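Local atomic coordinates of NAD nucleotidase (Haemophilus influenzae, PDB entry 3ZTV), a protein that degrades NAD to adenosine and nicotinamide riboside, acting as a zinc-dependent periplasmic pyrophosphatase and 5'-nucleotidase. Residues Gly225-Arg237 / Leu241-Asn253. Residues are numbered along the deposited sequence; the frame is centred on the assembly and turned at random.
Sequences GDSHYLYGNDELR and LPVIYEYPLEFKN. With ZN (zinc ion), chain B.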
ATOM      1  N   GLY A 225       3.798  20.548  -3.317  1.00  4.38           N
ATOM      2  CA  GLY A 225       3.544  20.846  -4.714  1.00  4.76           C
ATOM      3  C   GLY A 225       2.429  19.990  -5.277  1.00  5.21           C
ATOM      4  O   GLY A 225       1.939  19.072  -4.612  1.00  5.62           O
ATOM      5  N   ASP A 226       2.048  20.323  -6.509  1.00  4.66           N
ATOM      6  CA  ASP A 226       1.082  19.617  -7.376  1.00  5.05           C
ATOM      7  C   ASP A 226      -0.294  20.237  -7.498  1.00  6.50           C
ATOM      8  O   ASP A 226      -0.885  20.189  -8.581  1.00  7.45           O
ATOM      9  CB  ASP A 226       0.945  18.109  -7.102  1.00  5.73           C
ATOM     10  CG  ASP A 226       0.179  17.386  -8.218  1.00  4.63           C
ATOM     11  OD1 ASP A 226       0.650  17.353  -9.372  1.00  5.62           O
ATOM     12  OD2 ASP A 226      -0.920  16.840  -7.962  1.00  7.02           O
ATOM     13  N   SER A 227      -0.818  20.772  -6.399  1.00  5.21           N
ATOM     14  CA  SER A 227      -2.168  21.333  -6.394  1.00  6.05           C
ATOM     15  C   SER A 227      -2.253  22.786  -6.884  1.00  5.90           C
ATOM     16  O   SER A 227      -3.334  23.242  -7.255  1.00  7.12           O
ATOM     17  CB  SER A 227      -2.809  21.188  -5.000  1.00  6.41           C
ATOM     18  OG  SER A 227      -1.862  21.313  -3.930  1.00  7.30           O
ATOM     19  N   HIS A 228      -1.124  23.499  -6.910  1.00  5.29           N
ATOM     20  CA  HIS A 228      -1.081  24.877  -7.421  1.00  5.61           C
ATOM     21  C   HIS A 228      -1.916  25.853  -6.547  1.00  6.11           C
ATOM     22  O   HIS A 228      -2.321  26.930  -7.010  1.00  6.20           O
ATOM     23  CB  HIS A 228      -1.609  24.952  -8.867  1.00  5.93           C
ATOM     24  CG  HIS A 228      -0.726  24.350  -9.934  1.00  5.66           C
ATOM     25  ND1 HIS A 228       0.185  23.331  -9.742  1.00  6.67           N
ATOM     26  CD2 HIS A 228      -0.684  24.635 -11.256  1.00  4.35           C
ATOM     27  CE1 HIS A 228       0.755  23.037 -10.903  1.00  3.25           C
ATOM     28  NE2 HIS A 228       0.250  23.821 -11.832  1.00  8.65           N
ATOM     29  N   TYR A 229      -2.176  25.502  -5.292  1.00  5.16           N
ATOM     30  CA  TYR A 229      -2.980  26.361  -4.416  1.00  6.36           C
ATOM     31  C   TYR A 229      -2.192  27.536  -3.865  1.00  5.22           C
ATOM     32  O   TYR A 229      -1.064  27.369  -3.363  1.00  5.90           O
ATOM     33  CB  TYR A 229      -3.515  25.576  -3.219  1.00  6.79           C
ATOM     34  CG  TYR A 229      -4.552  24.518  -3.516  1.00  6.82           C
ATOM     35  CD1 TYR A 229      -5.238  24.479  -4.726  1.00  9.47           C
ATOM     36  CD2 TYR A 229      -4.854  23.552  -2.563  1.00  8.30           C
ATOM     37  CE1 TYR A 229      -6.199  23.498  -4.968  1.00 10.62           C
ATOM     38  CE2 TYR A 229      -5.812  22.582  -2.792  1.00  8.67           C
ATOM     39  CZ  TYR A 229      -6.472  22.552  -3.995  1.00  9.57           C
ATOM     40  OH  TYR A 229      -7.417  21.573  -4.226  1.00 14.55           O
ATOM     41  N   LEU A 230      -2.806  28.720  -3.929  1.00  5.81           N
ATOM     42  CA  LEU A 230      -2.292  29.880  -3.200  1.00  6.18           C
ATOM     43  C   LEU A 230      -2.677  29.737  -1.722  1.00  6.58           C
ATOM     44  O   LEU A 230      -3.864  29.757  -1.374  1.00  7.37           O
ATOM     45  CB  LEU A 230      -2.854  31.194  -3.772  1.00  7.38           C
ATOM     46  CG  LEU A 230      -2.444  32.483  -3.049  1.00  5.97           C
ATOM     47  CD1 LEU A 230      -0.936  32.705  -3.032  1.00  6.48           C
ATOM     48  CD2 LEU A 230      -3.150  33.699  -3.654  1.00  7.66           C
ATOM     49  N   TYR A 231      -1.675  29.566  -0.863  1.00  5.56           N
ATOM     50  CA  TYR A 231      -1.883  29.652   0.585  1.00  4.62           C
ATOM     51  C   TYR A 231      -1.552  31.104   0.908  1.00  5.03           C
ATOM     52  O   TYR A 231      -0.464  31.587   0.609  1.00  5.41           O
ATOM     53  CB  TYR A 231      -0.945  28.700   1.346  1.00  5.15           C
ATOM     54  CG  TYR A 231      -1.293  27.212   1.355  1.00  4.56           C
ATOM     55  CD1 TYR A 231      -1.473  26.507   0.168  1.00  6.03           C
ATOM     56  CD2 TYR A 231      -1.412  26.513   2.556  1.00  5.80           C
ATOM     57  CE1 TYR A 231      -1.749  25.151   0.171  1.00  5.87           C
ATOM     58  CE2 TYR A 231      -1.682  25.151   2.569  1.00  6.46           C
ATOM     59  CZ  TYR A 231      -1.859  24.483   1.376  1.00  5.56           C
ATOM     60  OH  TYR A 231      -2.122  23.128   1.411  1.00  6.68           O
ATOM     61  N   GLY A 232      -2.499  31.799   1.529  1.00  5.33           N
ATOM     62  CA  GLY A 232      -2.376  33.237   1.676  1.00  6.35           C
ATOM     63  C   GLY A 232      -2.741  33.776   3.049  1.00  6.59           C
ATOM     64  O   GLY A 232      -2.579  33.109   4.080  1.00  7.32           O
ATOM     65  N   ASN A 233      -3.239  35.012   3.055  1.00  7.91           N
ATOM     66  CA  ASN A 233      -3.556  35.725   4.287  1.00  6.99           C
ATOM     67  C   ASN A 233      -4.501  36.865   3.954  1.00  7.09           C
ATOM     68  O   ASN A 233      -4.921  37.022   2.806  1.00  8.25           O
ATOM     69  CB  ASN A 233      -2.278  36.256   4.932  1.00  7.72           C
ATOM     70  CG  ASN A 233      -1.473  37.150   3.994  1.00  9.44           C
ATOM     71  OD1 ASN A 233      -2.024  37.799   3.099  1.00  8.30           O
ATOM     72  ND2 ASN A 233      -0.169  37.203   4.211  1.00  9.02           N
ATOM     73  N   ASP A 234      -4.856  37.647   4.965  1.00  8.16           N
ATOM     74  CA  ASP A 234      -5.821  38.726   4.767  1.00  8.49           C
ATOM     75  C   ASP A 234      -5.386  39.752   3.726  1.00  8.54           C
ATOM     76  O   ASP A 234      -6.217  40.238   2.966  1.00  9.44           O
ATOM     77  CB  ASP A 234      -6.169  39.401   6.097  1.00 10.89           C
ATOM     78  CG  ASP A 234      -6.998  38.508   6.999  1.00 12.56           C
ATOM     79  OD1 ASP A 234      -7.634  37.559   6.484  1.00 14.36           O
ATOM     80  OD2 ASP A 234      -7.009  38.755   8.222  1.00 14.05           O
ATOM     81  N   GLU A 235      -4.101  40.088   3.699  1.00  7.91           N
ATOM     82  CA  GLU A 235      -3.582  40.993   2.669  1.00  9.40           C
ATOM     83  C   GLU A 235      -3.892  40.479   1.261  1.00  9.05           C
ATOM     84  O   GLU A 235      -4.407  41.211   0.419  1.00 10.31           O
ATOM     85  CB  GLU A 235      -2.071  41.195   2.813  1.00 10.18           C
ATOM     86  CG  GLU A 235      -1.641  42.265   3.814  1.00 12.17           C
ATOM     87  CD  GLU A 235      -0.162  42.619   3.689  1.00 13.04           C
ATOM     88  OE1 GLU A 235       0.568  41.908   2.957  1.00 13.97           O
ATOM     89  OE2 GLU A 235       0.285  43.610   4.312  1.00 14.02           O
ATOM     90  N   LEU A 236      -3.584  39.216   0.999  1.00  8.34           N
ATOM     91  CA  LEU A 236      -3.803  38.681  -0.340  1.00  7.54           C
ATOM     92  C   LEU A 236      -5.292  38.507  -0.647  1.00  8.75           C
ATOM     93  O   LEU A 236      -5.725  38.691  -1.793  1.00  9.23           O
ATOM     94  CB  LEU A 236      -3.031  37.372  -0.521  1.00  7.01           C
ATOM     95  CG  LEU A 236      -1.514  37.497  -0.323  1.00  7.76           C
ATOM     96  CD1 LEU A 236      -0.838  36.172  -0.686  1.00  8.28           C
ATOM     97  CD2 LEU A 236      -0.907  38.644  -1.141  1.00  9.55           C
ATOM     98  N   ARG A 237      -6.087  38.196   0.375  1.00  8.87           N
ATOM     99  CA  ARG A 237      -7.537  38.148   0.197  1.00  8.61           C
ATOM    100  C   ARG A 237      -8.088  39.520  -0.201  1.00  9.50           C
ATOM    101  O   ARG A 237      -9.021  39.603  -1.005  1.00 12.50           O
ATOM    102  CB  ARG A 237      -8.234  37.659   1.468  1.00 10.31           C
ATOM    103  CG  ARG A 237      -7.948  36.216   1.789  1.00 10.42           C
ATOM    104  CD  ARG A 237      -8.634  35.764   3.078  1.00 13.23           C
ATOM    105  NE  ARG A 237      -8.180  34.414   3.386  1.00 14.28           N
ATOM    106  CZ  ARG A 237      -7.333  34.100   4.358  1.00 11.77           C
ATOM    107  NH1 ARG A 237      -6.877  35.024   5.201  1.00 11.93           N
ATOM    108  NH2 ARG A 237      -6.970  32.836   4.509  1.00 13.20           N
ATOM    109  N   LEU A 241      -6.990  37.868  -4.763  1.00 10.69           N
ATOM    110  CA  LEU A 241      -6.204  36.735  -5.238  1.00  9.41           C
ATOM    111  C   LEU A 241      -6.898  35.432  -4.824  1.00  9.24           C
ATOM    112  O   LEU A 241      -7.678  35.418  -3.872  1.00 10.50           O
ATOM    113  CB  LEU A 241      -4.782  36.816  -4.681  1.00 10.33           C
ATOM    114  CG  LEU A 241      -3.940  37.936  -5.302  1.00  9.37           C
ATOM    115  CD1 LEU A 241      -2.749  38.288  -4.422  1.00 11.28           C
ATOM    116  CD2 LEU A 241      -3.501  37.594  -6.728  1.00 11.23           C
ATOM    117  N   PRO A 242      -6.623  34.332  -5.543  1.00  9.42           N
ATOM    118  CA  PRO A 242      -7.363  33.084  -5.310  1.00  9.97           C
ATOM    119  C   PRO A 242      -6.832  32.273  -4.119  1.00  8.57           C
ATOM    120  O   PRO A 242      -6.349  31.131  -4.245  1.00  9.38           O
ATOM    121  CB  PRO A 242      -7.193  32.334  -6.633  1.00 10.85           C
ATOM    122  CG  PRO A 242      -5.878  32.805  -7.145  1.00 10.19           C
ATOM    123  CD  PRO A 242      -5.784  34.262  -6.752  1.00  9.22           C
ATOM    124  N   VAL A 243      -6.949  32.869  -2.939  1.00  8.12           N
ATOM    125  CA  VAL A 243      -6.456  32.248  -1.717  1.00 10.10           C
ATOM    126  C   VAL A 243      -7.320  31.055  -1.331  1.00  9.60           C
ATOM    127  O   VAL A 243      -8.538  31.182  -1.179  1.00 12.57           O
ATOM    128  CB  VAL A 243      -6.425  33.258  -0.564  1.00  8.78           C
ATOM    129  CG1 VAL A 243      -5.989  32.567   0.720  1.00 10.46           C
ATOM    130  CG2 VAL A 243      -5.495  34.413  -0.900  1.00 10.59           C
ATOM    131  N   ILE A 244      -6.690  29.894  -1.171  1.00  8.72           N
ATOM    132  CA  ILE A 244      -7.411  28.668  -0.850  1.00  8.27           C
ATOM    133  C   ILE A 244      -7.358  28.359   0.648  1.00  9.36           C
ATOM    134  O   ILE A 244      -8.365  27.994   1.250  1.00 10.64           O
ATOM    135  CB  ILE A 244      -6.858  27.463  -1.646  1.00  9.06           C
ATOM    136  CG1 ILE A 244      -6.860  27.762  -3.147  1.00 10.71           C
ATOM    137  CG2 ILE A 244      -7.667  26.198  -1.356  1.00  9.65           C
ATOM    138  CD1 ILE A 244      -8.226  28.135  -3.712  1.00 11.62           C
ATOM    139  N   TYR A 245      -6.176  28.512   1.236  1.00  7.88           N
ATOM    140  CA  TYR A 245      -5.933  28.214   2.641  1.00  8.03           C
ATOM    141  C   TYR A 245      -5.051  29.295   3.236  1.00  7.36           C
ATOM    142  O   TYR A 245      -4.373  30.015   2.503  1.00  8.09           O
ATOM    143  CB  TYR A 245      -5.180  26.892   2.763  1.00  8.43           C
ATOM    144  CG  TYR A 245      -5.953  25.661   2.366  1.00  8.04           C
ATOM    145  CD1 TYR A 245      -7.150  25.338   2.990  1.00  9.72           C
ATOM    146  CD2 TYR A 245      -5.457  24.786   1.407  1.00  8.79           C
ATOM    147  CE1 TYR A 245      -7.850  24.198   2.650  1.00 10.27           C
ATOM    148  CE2 TYR A 245      -6.150  23.635   1.059  1.00  8.17           C
ATOM    149  CZ  TYR A 245      -7.342  23.346   1.679  1.00 10.88           C
ATOM    150  OH  TYR A 245      -8.027  22.198   1.331  1.00 13.79           O
ATOM    151  N   GLU A 246      -5.027  29.381   4.565  1.00  6.99           N
ATOM    152  CA  GLU A 246      -4.070  30.231   5.266  1.00  7.31           C
ATOM    153  C   GLU A 246      -2.648  29.670   5.168  1.00  6.47           C
ATOM    154  O   GLU A 246      -2.439  28.452   5.210  1.00  7.21           O
ATOM    155  CB  GLU A 246      -4.489  30.384   6.734  1.00  8.79           C
ATOM    156  CG  GLU A 246      -3.740  31.455   7.509  1.00  9.72           C
ATOM    157  CD  GLU A 246      -4.166  32.868   7.156  1.00  9.63           C
ATOM    158  OE1 GLU A 246      -5.275  33.057   6.605  1.00  9.96           O
ATOM    159  OE2 GLU A 246      -3.386  33.794   7.439  1.00 10.54           O
ATOM    160  N   TYR A 247      -1.675  30.564   5.040  1.00  6.66           N
ATOM    161  CA  TYR A 247      -0.271  30.184   5.013  1.00  7.49           C
ATOM    162  C   TYR A 247       0.302  30.196   6.436  1.00  7.05           C
ATOM    163  O   TYR A 247       0.398  31.261   7.037  1.00  7.63           O
ATOM    164  CB  TYR A 247       0.520  31.176   4.130  1.00  6.95           C
ATOM    165  CG  TYR A 247       1.958  30.760   3.941  1.00  5.90           C
ATOM    166  CD1 TYR A 247       2.931  31.133   4.859  1.00  6.47           C
ATOM    167  CD2 TYR A 247       2.340  29.959   2.864  1.00  5.85           C
ATOM    168  CE1 TYR A 247       4.243  30.714   4.729  1.00  6.66           C
ATOM    169  CE2 TYR A 247       3.647  29.553   2.712  1.00  5.98           C
ATOM    170  CZ  TYR A 247       4.595  29.917   3.659  1.00  7.07           C
ATOM    171  OH  TYR A 247       5.905  29.513   3.546  1.00  7.20           O
ATOM    172  N   PRO A 248       0.653  29.029   7.009  1.00  5.44           N
ATOM    173  CA  PRO A 248       0.460  27.637   6.607  1.00  4.90           C
ATOM    174  C   PRO A 248      -0.796  27.073   7.265  1.00  5.27           C
ATOM    175  O   PRO A 248      -1.387  27.729   8.124  1.00  6.68           O
ATOM    176  CB  PRO A 248       1.682  26.956   7.226  1.00  5.54           C
ATOM    177  CG  PRO A 248       1.790  27.650   8.570  1.00  5.01           C
ATOM    178  CD  PRO A 248       1.437  29.102   8.265  1.00  6.61           C
ATOM    179  N   LEU A 249      -1.192  25.869   6.868  1.00  5.32           N
ATOM    180  CA  LEU A 249      -2.155  25.065   7.610  1.00  6.27           C
ATOM    181  C   LEU A 249      -1.462  24.338   8.759  1.00  6.02           C
ATOM    182  O   LEU A 249      -0.262  24.060   8.695  1.00  6.01           O
ATOM    183  CB  LEU A 249      -2.808  24.032   6.692  1.00  7.67           C
ATOM    184  CG  LEU A 249      -3.767  24.594   5.643  1.00  7.25           C
ATOM    185  CD1 LEU A 249      -4.220  23.473   4.715  1.00  9.38           C
ATOM    186  CD2 LEU A 249      -4.952  25.272   6.325  1.00  9.90           C
ATOM    187  N   GLU A 250      -2.226  24.044   9.807  1.00  5.59           N
ATOM    188  CA  GLU A 250      -1.711  23.331  10.977  1.00  7.57           C
ATOM    189  C   GLU A 250      -2.646  22.197  11.376  1.00  7.73           C
ATOM    190  O   GLU A 250      -3.856  22.386  11.439  1.00  7.55           O
ATOM    191  CB  GLU A 250      -1.542  24.281  12.173  1.00  7.39           C
ATOM    192  CG  GLU A 250      -1.003  23.589  13.420  1.00  9.02           C
ATOM    193  CD  GLU A 250      -0.874  24.501  14.633  1.00  8.97           C
ATOM    194  OE1 GLU A 250      -0.931  25.742  14.493  1.00  9.57           O
ATOM    195  OE2 GLU A 250      -0.701  23.953  15.741  1.00 11.60           O
ATOM    196  N   PHE A 251      -2.069  21.031  11.654  1.00  6.50           N
ATOM    197  CA  PHE A 251      -2.798  19.851  12.100  1.00  6.83           C
ATOM    198  C   PHE A 251      -2.124  19.251  13.322  1.00  6.84           C
ATOM    199  O   PHE A 251      -1.048  19.693  13.720  1.00  7.31           O
ATOM    200  CB  PHE A 251      -2.864  18.820  10.960  1.00  8.34           C
ATOM    201  CG  PHE A 251      -3.514  19.359   9.724  1.00  7.11           C
ATOM    202  CD1 PHE A 251      -4.889  19.322   9.586  1.00  8.54           C
ATOM    203  CD2 PHE A 251      -2.754  19.951   8.718  1.00  8.23           C
ATOM    204  CE1 PHE A 251      -5.502  19.855   8.465  1.00  9.11           C
ATOM    205  CE2 PHE A 251      -3.366  20.493   7.597  1.00  7.28           C
ATOM    206  CZ  PHE A 251      -4.740  20.441   7.470  1.00  8.75           C
ATOM    207  N   LYS A 252      -2.782  18.263  13.925  1.00  6.77           N
ATOM    208  CA  LYS A 252      -2.137  17.360  14.875  1.00  6.36           C
ATOM    209  C   LYS A 252      -2.001  15.980  14.241  1.00  6.89           C
ATOM    210  O   LYS A 252      -2.945  15.479  13.617  1.00  7.59           O
ATOM    211  CB  LYS A 252      -2.967  17.218  16.158  1.00  8.74           C
ATOM    212  CG  LYS A 252      -2.774  18.310  17.201  1.00 10.15           C
ATOM    213  CD  LYS A 252      -3.583  17.989  18.469  1.00 10.81           C
ATOM    214  CE  LYS A 252      -3.432  19.061  19.542  1.00 11.75           C
ATOM    215  NZ  LYS A 252      -2.069  19.080  20.133  1.00 10.51           N
ATOM    216  N   ASN A 253      -0.844  15.361  14.408  1.00  6.07           N
ATOM    217  CA  ASN A 253      -0.686  13.986  13.971  1.00  7.11           C
ATOM    218  C   ASN A 253      -1.281  13.037  15.028  1.00  6.35           C
ATOM    219  O   ASN A 253      -1.747  13.498  16.082  1.00  7.58           O
ATOM    220  CB  ASN A 253       0.780  13.691  13.613  1.00  6.61           C
ATOM    221  CG  ASN A 253       1.722  13.721  14.814  1.00  5.46           C
ATOM    222  OD1 ASN A 253       1.291  13.630  15.971  1.00  6.13           O
ATOM    223  ND2 ASN A 253       3.020  13.835  14.541  1.00  5.95           N
TER
HETATM  224 ZN    ZN B1598       2.265  18.323 -10.407  1.00  5.13          ZN
HETATM  225  O   HOH W   1       0.966  19.735 -10.994  1.00  5.46           O
HETATM  226  O   HOH W   2      -5.097  29.121  -5.756  1.00  9.84           O
HETATM  227  O   HOH W   3      -4.484  36.308   7.540  1.00  9.47           O
HETATM  228  O   HOH W   4      -8.569  30.920   3.056  1.00 20.81           O
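A short parallel strand pairing, Y231 beside Y245 and G232 beside E246, lies at the heart of this contact in the calcineurin-like metallophosphoesterase domain, just after D226, a ligand of one zinc ion. Three firm backbone bonds join the two segments: I244 N gives to L230 O at 2.8 Å, G232 N to Y245 O, and Y247 N to G232 O. G232 suits its place because V243 CG2 stands where a side chain would begin; V243 CG1 packs 3.7 Å from G232 N.

Tyrosines gather on one side of the pairing. Y231 and Y245 lie side by side and point the same way, but their planes are inclined at 55°; Y245 CB rests over a face of the Y231 ring, 4.0 Å from its centroid. L249 CD1 fills in against Y231 CE2, while the Y231 hydroxyl bonds to S206. Y229 offers one face to I244 CG2 and meets Y245 CE2 with CD2. Toward the helix, V243, with two branches, also sends CG2 to L230 CD2 and L236 CB.

N233 is the N-cap of the short helix that starts at D234: its OD1 accepts from L236 N at 3.0 Å, while ND2 bonds to S329 OG. From the first turn R237, extended from CG to NE, reaches E246. Both end nitrogens grip one oxygen in the guanidinium plane: NH2 lies 2.7 Å from E246 OE1, and NH1 meets its syn lone pair. E246 bends at chi2 (74°) to bring its carboxylate back to the arginine. R237 NH1 also bridges to D234 OD1, above that carboxylate's plane.

With one guanidinium between two carboxylates, R237 probably offsets their mutual repulsion and helps keep both ionised, tying the helix start to E246 by charge while the tyrosines pack by apolar contact.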